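Local coordinates for protein Nadp(h)-dependent ketose reductase (Bemisia argentifolii, PDB 1E3J) that probably catalyses the zinc-dependent, NADP(H)-linked reduction of fructose to sorbitol and belongs to the zinc-containing alcohol dehydrogenase family, at residues D29-Q34 / D134-L139; V90-P95 / N299-A304; R97-C102 / L109-T114. One frame throughout, in Å; residues are numbered along the deposited sequence.

Contact 1 (D29-Q34 / D134-L139); sequences DEVLLQ and DFCHKL
A small apolar core contact joins Val31 and Leu33 of strand 30-40 to Cys136 of strand 136-138 in the interior of the GroES-like domain. The two strands are not sheet neighbours: 30-40 pairs with 67-75 and 128-132, whereas 136-138 pairs with 87-90. They meet across the inside of the curled sheet, and the CA atoms of Val31 and Cys136 stay 8.6 Å apart. Side chains alone bridge that gap. Val31 and Leu33, two residues apart, project from the same side of their strand and receive one sulfur between them. Cys136 SG lies 3.9 Å from Val31 CG2 and 4.1 Å from Leu33 CD1. A chi1 of -73° places SG beside the backbone N of Cys136 and opposite its carbonyl carbon, the orientation that delivers it to both methyl groups. Val88 of strand 87-90 touches both Leu33 and Cys136, continuing this packing. At one end the polar residues take over: Asp29 OD2 and Asp134 OD1 come within 5.2 Å of each other, a like-charged pair probably eased by the salt bridge from Asp134 to Arg97. Nearby, Lys103 of the second subunit bonds to the carbonyl of Asp134 and makes a cation-pi contact with Phe135. Such filling of the interior of a curled sheet fits the GroES-like fold of the catalytic domain in zinc-containing alcohol dehydrogenases.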
loop_
_atom_site.group_PDB
_atom_site.type_symbol
_atom_site.label_atom_id
_atom_site.label_comp_id
_atom_site.label_asym_id
_atom_site.label_seq_id
_atom_site.Cartn_x
_atom_site.Cartn_y
_atom_site.Cartn_z
ATOM N N ASP A 29 -12.454 -2.327 32.879
ATOM C CA ASP A 29 -11.639 -1.703 31.840
ATOM C C ASP A 29 -11.896 -0.208 31.561
ATOM O O ASP A 29 -11.399 0.325 30.553
ATOM C CB ASP A 29 -11.861 -2.467 30.535
ATOM C CG ASP A 29 -13.275 -2.256 29.960
ATOM O OD1 ASP A 29 -14.272 -2.572 30.664
ATOM O OD2 ASP A 29 -13.387 -1.768 28.799
ATOM N N GLU A 30 -12.649 0.462 32.439
ATOM C CA GLU A 30 -13.007 1.867 32.237
ATOM C C GLU A 30 -12.418 2.796 33.265
ATOM O O GLU A 30 -11.806 2.356 34.233
ATOM C CB GLU A 30 -14.529 2.018 32.289
ATOM C CG GLU A 30 -15.290 1.251 31.248
ATOM C CD GLU A 30 -16.809 1.403 31.386
ATOM O OE1 GLU A 30 -17.301 1.568 32.525
ATOM O OE2 GLU A 30 -17.519 1.351 30.355
ATOM N N VAL A 31 -12.602 4.096 33.056
ATOM C CA VAL A 31 -12.138 5.068 34.025
ATOM C C VAL A 31 -13.251 6.077 34.183
ATOM O O VAL A 31 -14.064 6.258 33.269
ATOM C CB VAL A 31 -10.888 5.817 33.585
ATOM C CG1 VAL A 31 -9.678 4.877 33.597
ATOM C CG2 VAL A 31 -11.113 6.420 32.204
ATOM N N LEU A 32 -13.288 6.709 35.354
ATOM C CA LEU A 32 -14.281 7.712 35.667
ATOM C C LEU A 32 -13.643 9.040 35.407
ATOM O O LEU A 32 -12.556 9.335 35.917
ATOM C CB LEU A 32 -14.715 7.653 37.144
ATOM C CG LEU A 32 -15.710 8.783 37.523
ATOM C CD1 LEU A 32 -16.948 8.679 36.649
ATOM C CD2 LEU A 32 -16.122 8.690 39.014
ATOM N N LEU A 33 -14.319 9.859 34.623
ATOM C CA LEU A 33 -13.782 11.175 34.316
ATOM C C LEU A 33 -14.592 12.339 34.854
ATOM O O LEU A 33 -15.837 12.341 34.789
ATOM C CB LEU A 33 -13.723 11.357 32.810
ATOM C CG LEU A 33 -12.864 10.352 32.041
ATOM C CD1 LEU A 33 -13.078 10.556 30.534
ATOM C CD2 LEU A 33 -11.399 10.551 32.427
ATOM N N GLN A 34 -13.875 13.342 35.343
ATOM C CA GLN A 34 -14.495 14.581 35.788
ATOM C C GLN A 34 -14.287 15.415 34.531
ATOM O O GLN A 34 -13.170 15.842 34.248
ATOM C CB GLN A 34 -13.737 15.192 36.979
ATOM C CG GLN A 34 -14.260 16.566 37.374
ATOM C CD GLN A 34 -13.938 16.933 38.819
ATOM O OE1 GLN A 34 -12.799 16.766 39.294
ATOM N NE2 GLN A 34 -14.939 17.446 39.525
ATOM N N ASP A 134 -8.762 2.421 27.190
ATOM C CA ASP A 134 -7.875 2.442 26.045
ATOM C C ASP A 134 -8.269 3.535 25.035
ATOM O O ASP A 134 -7.564 3.746 24.037
ATOM C CB ASP A 134 -7.846 1.059 25.368
ATOM C CG ASP A 134 -9.194 0.628 24.884
ATOM O OD1 ASP A 134 -10.178 0.775 25.640
ATOM O OD2 ASP A 134 -9.277 0.127 23.752
ATOM N N PHE A 135 -9.398 4.210 25.266
ATOM C CA PHE A 135 -9.792 5.271 24.345
ATOM C C PHE A 135 -9.716 6.618 25.022
ATOM O O PHE A 135 -10.401 7.551 24.642
ATOM C CB PHE A 135 -11.188 5.031 23.758
ATOM C CG PHE A 135 -11.206 4.005 22.648
ATOM C CD1 PHE A 135 -11.088 2.631 22.934
ATOM C CD2 PHE A 135 -11.292 4.404 21.316
ATOM C CE1 PHE A 135 -11.044 1.667 21.907
ATOM C CE2 PHE A 135 -11.253 3.454 20.262
ATOM C CZ PHE A 135 -11.128 2.079 20.557
ATOM N N CYS A 136 -8.876 6.715 26.040
ATOM C CA CYS A 136 -8.665 7.970 26.733
ATOM C C CYS A 136 -7.171 8.169 26.572
ATOM O O CYS A 136 -6.395 7.393 27.105
ATOM C CB CYS A 136 -9.013 7.855 28.216
ATOM S SG CYS A 136 -10.783 7.753 28.592
ATOM N N HIS A 137 -6.770 9.223 25.870
ATOM C CA HIS A 137 -5.372 9.496 25.608
ATOM C C HIS A 137 -4.768 10.508 26.596
ATOM O O HIS A 137 -5.146 11.689 26.649
ATOM C CB HIS A 137 -5.265 9.980 24.162
ATOM C CG HIS A 137 -5.956 9.078 23.184
ATOM N ND1 HIS A 137 -5.295 8.082 22.489
ATOM C CD2 HIS A 137 -7.264 8.960 22.848
ATOM C CE1 HIS A 137 -6.166 7.390 21.771
ATOM N NE2 HIS A 137 -7.368 7.904 21.969
ATOM N N LYS A 138 -3.809 10.034 27.372
ATOM C CA LYS A 138 -3.178 10.855 28.373
ATOM C C LYS A 138 -2.554 12.053 27.726
ATOM O O LYS A 138 -1.921 11.924 26.684
ATOM C CB LYS A 138 -2.110 10.047 29.123
ATOM C CG LYS A 138 -1.443 10.825 30.277
ATOM C CD LYS A 138 -0.639 9.866 31.173
ATOM C CE LYS A 138 0.409 10.598 32.040
ATOM N NZ LYS A 138 -0.172 11.557 33.027
ATOM N N LEU A 139 -2.708 13.211 28.349
ATOM C CA LEU A 139 -2.139 14.452 27.811
ATOM C C LEU A 139 -0.851 14.804 28.541
ATOM O O LEU A 139 -0.727 14.522 29.721
ATOM C CB LEU A 139 -3.125 15.619 27.989
ATOM C CG LEU A 139 -4.530 15.493 27.386
ATOM C CD1 LEU A 139 -5.377 16.735 27.739
ATOM C CD2 LEU A 139 -4.402 15.367 25.840
#

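Contact 2 (V90-P95 / N299-A304); sequences VEPGVP and NDYPIA
Tyr301 of helix 301-309 lays its ring against Glu91 and brings its hydroxyl to the carbonyl of Val90. The tight part of the contact is this single ring. Glu91 CB sits over the face in a CH-pi contact, 3.9 Å from the ring centroid and 16° off the normal, displaced toward the rim. Glu91 CG follows 3.5 Å from Tyr301 CE1. Because CG points opposite the backbone N (chi1 178°) and the chain runs on extended, the carboxylate continues along the ring, only 2° from parallel with it, and Glu91 OE1 comes 3.7 Å from Tyr301 CD1. That flat pose is fixed by bonds from outside: Tyr107 OH to OE2 and His137 NE2 to OE1, the His137 ring also being stacked with Tyr301. At the phenol end, Tyr301 OH lies 3.0 Å from Val90 O and 3.4 Å from Pro92 CD. Beyond the ring the segments part. Pro302, exposed, and Ile303, partly exposed, do not touch 90-95, and Ile303 packs on Leu168 of the third subunit. Asn299 points away from 90-95, its ND2 bonding to Lys103 O of the second subunit. The buried side borders the metal centre: Pro92 approaches the zinc ligand His66, and Tyr301 touches Glu152, a residue of the same zinc site that is not coordinated to the metal in this chain. Catalytic-domain backbone thus meets the helix that follows the last strand of the Rossmann sheet, beside the active-site zinc of a medium-chain alcohol dehydrogenase.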
loop_
_atom_site.group_PDB
_atom_site.type_symbol
_atom_site.label_atom_id
_atom_site.label_comp_id
_atom_site.label_asym_id
_atom_site.label_seq_id
_atom_site.Cartn_x
_atom_site.Cartn_y
_atom_site.Cartn_z
ATOM N N VAL A 90 -10.866 12.340 25.155
ATOM C CA VAL A 90 -11.748 11.206 25.020
ATOM C C VAL A 90 -12.026 10.890 23.561
ATOM O O VAL A 90 -12.595 11.704 22.844
ATOM C CB VAL A 90 -13.105 11.491 25.735
ATOM C CG1 VAL A 90 -14.058 10.376 25.495
ATOM C CG2 VAL A 90 -12.886 11.621 27.264
ATOM N N GLU A 91 -11.617 9.711 23.105
ATOM C CA GLU A 91 -11.900 9.354 21.715
ATOM C C GLU A 91 -13.255 8.738 21.911
ATOM O O GLU A 91 -13.394 7.682 22.541
ATOM C CB GLU A 91 -10.910 8.344 21.141
ATOM C CG GLU A 91 -11.288 7.974 19.715
ATOM C CD GLU A 91 -10.284 7.038 19.068
ATOM O OE1 GLU A 91 -9.157 6.916 19.584
ATOM O OE2 GLU A 91 -10.634 6.429 18.051
ATOM N N PRO A 92 -14.278 9.391 21.371
ATOM C CA PRO A 92 -15.677 8.948 21.503
ATOM C C PRO A 92 -16.209 7.658 20.907
ATOM O O PRO A 92 -17.273 7.205 21.322
ATOM C CB PRO A 92 -16.479 10.178 21.005
ATOM C CG PRO A 92 -15.536 10.796 19.983
ATOM C CD PRO A 92 -14.163 10.654 20.607
ATOM N N GLY A 93 -15.535 7.074 19.924
ATOM C CA GLY A 93 -16.105 5.862 19.357
ATOM C C GLY A 93 -15.412 4.630 19.902
ATOM O O GLY A 93 -14.205 4.474 19.730
ATOM N N VAL A 94 -16.160 3.777 20.594
ATOM C CA VAL A 94 -15.589 2.554 21.151
ATOM C C VAL A 94 -16.212 1.411 20.378
ATOM O O VAL A 94 -17.414 1.209 20.422
ATOM C CB VAL A 94 -15.888 2.427 22.646
ATOM C CG1 VAL A 94 -15.271 1.151 23.191
ATOM C CG2 VAL A 94 -15.311 3.653 23.383
ATOM N N PRO A 95 -15.389 0.671 19.619
ATOM C CA PRO A 95 -15.774 -0.463 18.784
ATOM C C PRO A 95 -16.002 -1.781 19.551
ATOM O O PRO A 95 -15.710 -1.846 20.735
ATOM C CB PRO A 95 -14.611 -0.553 17.810
ATOM C CG PRO A 95 -13.452 -0.320 18.707
ATOM C CD PRO A 95 -13.935 0.886 19.561
ATOM N N ASN A 299 -7.223 5.335 14.868
ATOM C CA ASN A 299 -5.835 5.409 15.271
ATOM C C ASN A 299 -5.223 6.744 14.882
ATOM O O ASN A 299 -4.003 6.833 14.661
ATOM C CB ASN A 299 -5.042 4.231 14.645
ATOM C CG ASN A 299 -5.648 2.867 15.032
ATOM O OD1 ASN A 299 -5.809 2.563 16.217
ATOM N ND2 ASN A 299 -6.004 2.062 14.035
ATOM N N ASP A 300 -6.057 7.792 14.797
ATOM C CA ASP A 300 -5.558 9.130 14.457
ATOM C C ASP A 300 -5.279 10.019 15.678
ATOM O O ASP A 300 -4.360 10.881 15.687
ATOM C CB ASP A 300 -6.544 9.767 13.508
ATOM C CG ASP A 300 -6.644 8.997 12.236
ATOM O OD1 ASP A 300 -5.566 8.812 11.633
ATOM O OD2 ASP A 300 -7.747 8.558 11.842
ATOM N N TYR A 301 -6.042 9.802 16.733
ATOM C CA TYR A 301 -5.819 10.563 17.948
ATOM C C TYR A 301 -4.371 10.755 18.385
ATOM O O TYR A 301 -3.965 11.868 18.671
ATOM C CB TYR A 301 -6.572 9.943 19.109
ATOM C CG TYR A 301 -7.837 10.678 19.399
ATOM C CD1 TYR A 301 -8.951 10.504 18.588
ATOM C CD2 TYR A 301 -7.924 11.559 20.492
ATOM C CE1 TYR A 301 -10.142 11.174 18.851
ATOM C CE2 TYR A 301 -9.123 12.246 20.760
ATOM C CZ TYR A 301 -10.220 12.049 19.949
ATOM O OH TYR A 301 -11.428 12.682 20.230
ATOM N N PRO A 302 -3.561 9.676 18.438
ATOM C CA PRO A 302 -2.168 9.885 18.881
ATOM C C PRO A 302 -1.377 10.837 18.004
ATOM O O PRO A 302 -0.469 11.543 18.489
ATOM C CB PRO A 302 -1.560 8.448 18.891
ATOM C CG PRO A 302 -2.798 7.553 19.082
ATOM C CD PRO A 302 -3.819 8.254 18.137
ATOM N N ILE A 303 -1.691 10.847 16.713
ATOM C CA ILE A 303 -0.999 11.743 15.802
ATOM C C ILE A 303 -1.502 13.172 16.082
ATOM O O ILE A 303 -0.727 14.121 16.130
ATOM C CB ILE A 303 -1.337 11.416 14.318
ATOM C CG1 ILE A 303 -1.042 9.933 13.997
ATOM C CG2 ILE A 303 -0.598 12.376 13.415
ATOM C CD1 ILE A 303 0.424 9.538 13.952
ATOM N N ALA A 304 -2.808 13.330 16.267
ATOM C CA ALA A 304 -3.331 14.677 16.508
ATOM C C ALA A 304 -2.670 15.232 17.753
ATOM O O ALA A 304 -2.219 16.371 17.764
ATOM C CB ALA A 304 -4.842 14.650 16.681
#

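Contact 3 (R97-C102 / L109-T114); sequences RRCQFC and LCPDLT. With ZN (zinc ion), chain B.
Three different chi1 values turn Cys99, Cys102 and Cys110 onto one zinc ion: 67° sets Cys99 SG between its backbone N and carbonyl carbon, -57° holds Cys102 SG beside the N, and 173° swings Cys110 SG away from the N. This is the structural-zinc lobe characteristic of zinc-containing alcohol dehydrogenases, a four-cysteine site completed by Cys96. The zinc lies 2.3 Å from Cys99 SG and 2.1 Å from Cys102 SG, and Cys110 SG binds it from 109-114. Sharing the metal brings the Cys102 and Cys110 sulfurs to 3.6 Å. Backbone N-H groups further engage two of the thiolates, which probably spreads their negative charge. Cys99 is the N-cap of the short helix 100-103, its sulfur accepting a fairly straight bond from the Cys102 amide, while the Asp112 amide makes a weak one to Cys110 SG inside a type I turn from Cys110 to Leu113. Pro95 packs on Cys102 and Cys110 from the preceding loop.

Beside the metal, the Phe101 ring fits over the chain where it passes from Leu109 to Pro111. Leu109 O lies over one face, 3.8 Å above the ring plane and offset toward the rim. The Phe101 and Leu109 side chains cross at about a right angle, with Phe101 CD1 3.9 Å from Leu109 CB. Thr263 of the fourth subunit packs on both residues. Pro111 CD joins metal site and ring, 3.7 Å from Phe101 CD2 and 3.8 Å from Cys99 SG.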
loop_
_atom_site.group_PDB
_atom_site.type_symbol
_atom_site.label_atom_id
_atom_site.label_comp_id
_atom_site.label_asym_id
_atom_site.label_seq_id
_atom_site.Cartn_x
_atom_site.Cartn_y
_atom_site.Cartn_z
ATOM N N ARG A 97 -14.431 -4.587 19.013
ATOM C CA ARG A 97 -13.129 -5.234 19.151
ATOM C C ARG A 97 -13.126 -6.720 18.721
ATOM O O ARG A 97 -12.174 -7.418 18.991
ATOM C CB ARG A 97 -12.678 -5.184 20.616
ATOM C CG ARG A 97 -12.648 -3.833 21.275
ATOM C CD ARG A 97 -12.165 -4.020 22.696
ATOM N NE ARG A 97 -11.607 -2.796 23.247
ATOM C CZ ARG A 97 -12.311 -1.907 23.915
ATOM N NH1 ARG A 97 -13.613 -2.137 24.107
ATOM N NH2 ARG A 97 -11.721 -0.803 24.378
ATOM N N ARG A 98 -14.175 -7.200 18.071
ATOM C CA ARG A 98 -14.247 -8.618 17.703
ATOM C C ARG A 98 -14.791 -8.869 16.306
ATOM O O ARG A 98 -14.918 -10.017 15.893
ATOM C CB ARG A 98 -15.149 -9.371 18.698
ATOM C CG ARG A 98 -14.685 -9.280 20.167
ATOM C CD ARG A 98 -15.735 -9.814 21.178
ATOM N NE ARG A 98 -15.081 -10.216 22.428
ATOM C CZ ARG A 98 -14.482 -9.381 23.281
ATOM N NH1 ARG A 98 -14.449 -8.071 23.050
ATOM N NH2 ARG A 98 -13.888 -9.866 24.366
ATOM N N CYS A 99 -15.183 -7.834 15.578
ATOM C CA CYS A 99 -15.658 -8.146 14.254
ATOM C C CYS A 99 -14.444 -8.087 13.270
ATOM O O CYS A 99 -13.298 -7.814 13.690
ATOM C CB CYS A 99 -16.763 -7.172 13.851
ATOM S SG CYS A 99 -16.141 -5.540 13.647
ATOM N N GLN A 100 -14.673 -8.370 11.997
ATOM C CA GLN A 100 -13.576 -8.314 11.018
ATOM C C GLN A 100 -13.071 -6.880 10.845
ATOM O O GLN A 100 -11.884 -6.686 10.583
ATOM C CB GLN A 100 -14.005 -8.850 9.638
ATOM N N PHE A 101 -13.939 -5.871 11.004
ATOM C CA PHE A 101 -13.467 -4.482 10.846
ATOM C C PHE A 101 -12.517 -4.114 11.959
ATOM O O PHE A 101 -11.500 -3.461 11.703
ATOM C CB PHE A 101 -14.639 -3.483 10.790
ATOM C CG PHE A 101 -15.501 -3.640 9.566
ATOM C CD1 PHE A 101 -15.068 -3.167 8.334
ATOM C CD2 PHE A 101 -16.737 -4.248 9.645
ATOM C CE1 PHE A 101 -15.863 -3.304 7.190
ATOM C CE2 PHE A 101 -17.539 -4.394 8.516
ATOM C CZ PHE A 101 -17.098 -3.915 7.286
ATOM N N CYS A 102 -12.822 -4.537 13.193
ATOM C CA CYS A 102 -11.906 -4.224 14.305
ATOM C C CYS A 102 -10.609 -5.054 14.194
ATOM O O CYS A 102 -9.521 -4.566 14.452
ATOM C CB CYS A 102 -12.563 -4.505 15.677
ATOM S SG CYS A 102 -14.184 -3.605 16.038
ATOM N N LEU A 109 -15.231 1.612 11.423
ATOM C CA LEU A 109 -16.322 1.063 10.606
ATOM C C LEU A 109 -17.028 -0.092 11.332
ATOM O O LEU A 109 -17.900 -0.748 10.770
ATOM C CB LEU A 109 -15.752 0.539 9.288
ATOM C CG LEU A 109 -14.973 1.570 8.460
ATOM C CD1 LEU A 109 -14.509 0.942 7.164
ATOM C CD2 LEU A 109 -15.912 2.749 8.157
ATOM N N CYS A 110 -16.639 -0.355 12.561
ATOM C CA CYS A 110 -17.268 -1.429 13.305
ATOM C C CYS A 110 -18.794 -1.270 13.276
ATOM O O CYS A 110 -19.314 -0.184 13.522
ATOM C CB CYS A 110 -16.786 -1.392 14.762
ATOM S SG CYS A 110 -17.659 -2.561 15.788
ATOM N N PRO A 111 -19.534 -2.339 12.971
ATOM C CA PRO A 111 -20.990 -2.128 12.959
ATOM C C PRO A 111 -21.631 -1.937 14.338
ATOM O O PRO A 111 -22.734 -1.398 14.418
ATOM C CB PRO A 111 -21.539 -3.376 12.245
ATOM C CG PRO A 111 -20.504 -4.400 12.517
ATOM C CD PRO A 111 -19.193 -3.624 12.354
ATOM N N ASP A 112 -20.962 -2.395 15.403
ATOM C CA ASP A 112 -21.507 -2.247 16.748
ATOM C C ASP A 112 -20.743 -1.154 17.476
ATOM O O ASP A 112 -20.566 -1.196 18.698
ATOM C CB ASP A 112 -21.414 -3.548 17.548
ATOM C CG ASP A 112 -22.155 -4.706 16.878
ATOM O OD1 ASP A 112 -23.216 -4.483 16.232
ATOM O OD2 ASP A 112 -21.673 -5.848 17.006
ATOM N N LEU A 113 -20.261 -0.185 16.712
ATOM C CA LEU A 113 -19.539 0.923 17.321
ATOM C C LEU A 113 -20.510 1.709 18.238
ATOM O O LEU A 113 -21.682 1.918 17.891
ATOM C CB LEU A 113 -19.028 1.878 16.229
ATOM C CG LEU A 113 -18.163 3.079 16.616
ATOM C CD1 LEU A 113 -16.703 2.694 16.795
ATOM C CD2 LEU A 113 -18.246 4.068 15.492
ATOM N N THR A 114 -20.049 2.116 19.409
ATOM C CA THR A 114 -20.918 2.948 20.243
ATOM C C THR A 114 -20.262 4.330 20.184
ATOM O O THR A 114 -19.153 4.527 20.689
ATOM C CB THR A 114 -20.950 2.515 21.704
ATOM O OG1 THR A 114 -19.651 2.725 22.265
ATOM C CG2 THR A 114 -21.362 1.038 21.834
HETATM ZN ZN ZN B . -16.108 -4.448 15.644
#

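How the contacts relate
Contact 2 lies between the other two, its centre 11 Å from that of contact 1 and 14 Å from that of contact 3. Toward contact 1, Phe135 O accepts a probable hydrogen bond from Glu91 N at 2.9 Å, and the Phe135 ring packs on Pro95. Toward contact 3, Val94 O pairs with Thr114 N at 3.0 Å, joining strand 93-94 to 114-115. Contacts 1 and 3, with centres 20 Å apart, still touch where Arg97 packs on Phe135, and all three contacts reach the second subunit. Contact 2 is beside the active site, with the side chain of Pro92 about 7 Å from a bound zinc; Leu33 of contact 1 remains about 12 Å from His66, side chain to side chain.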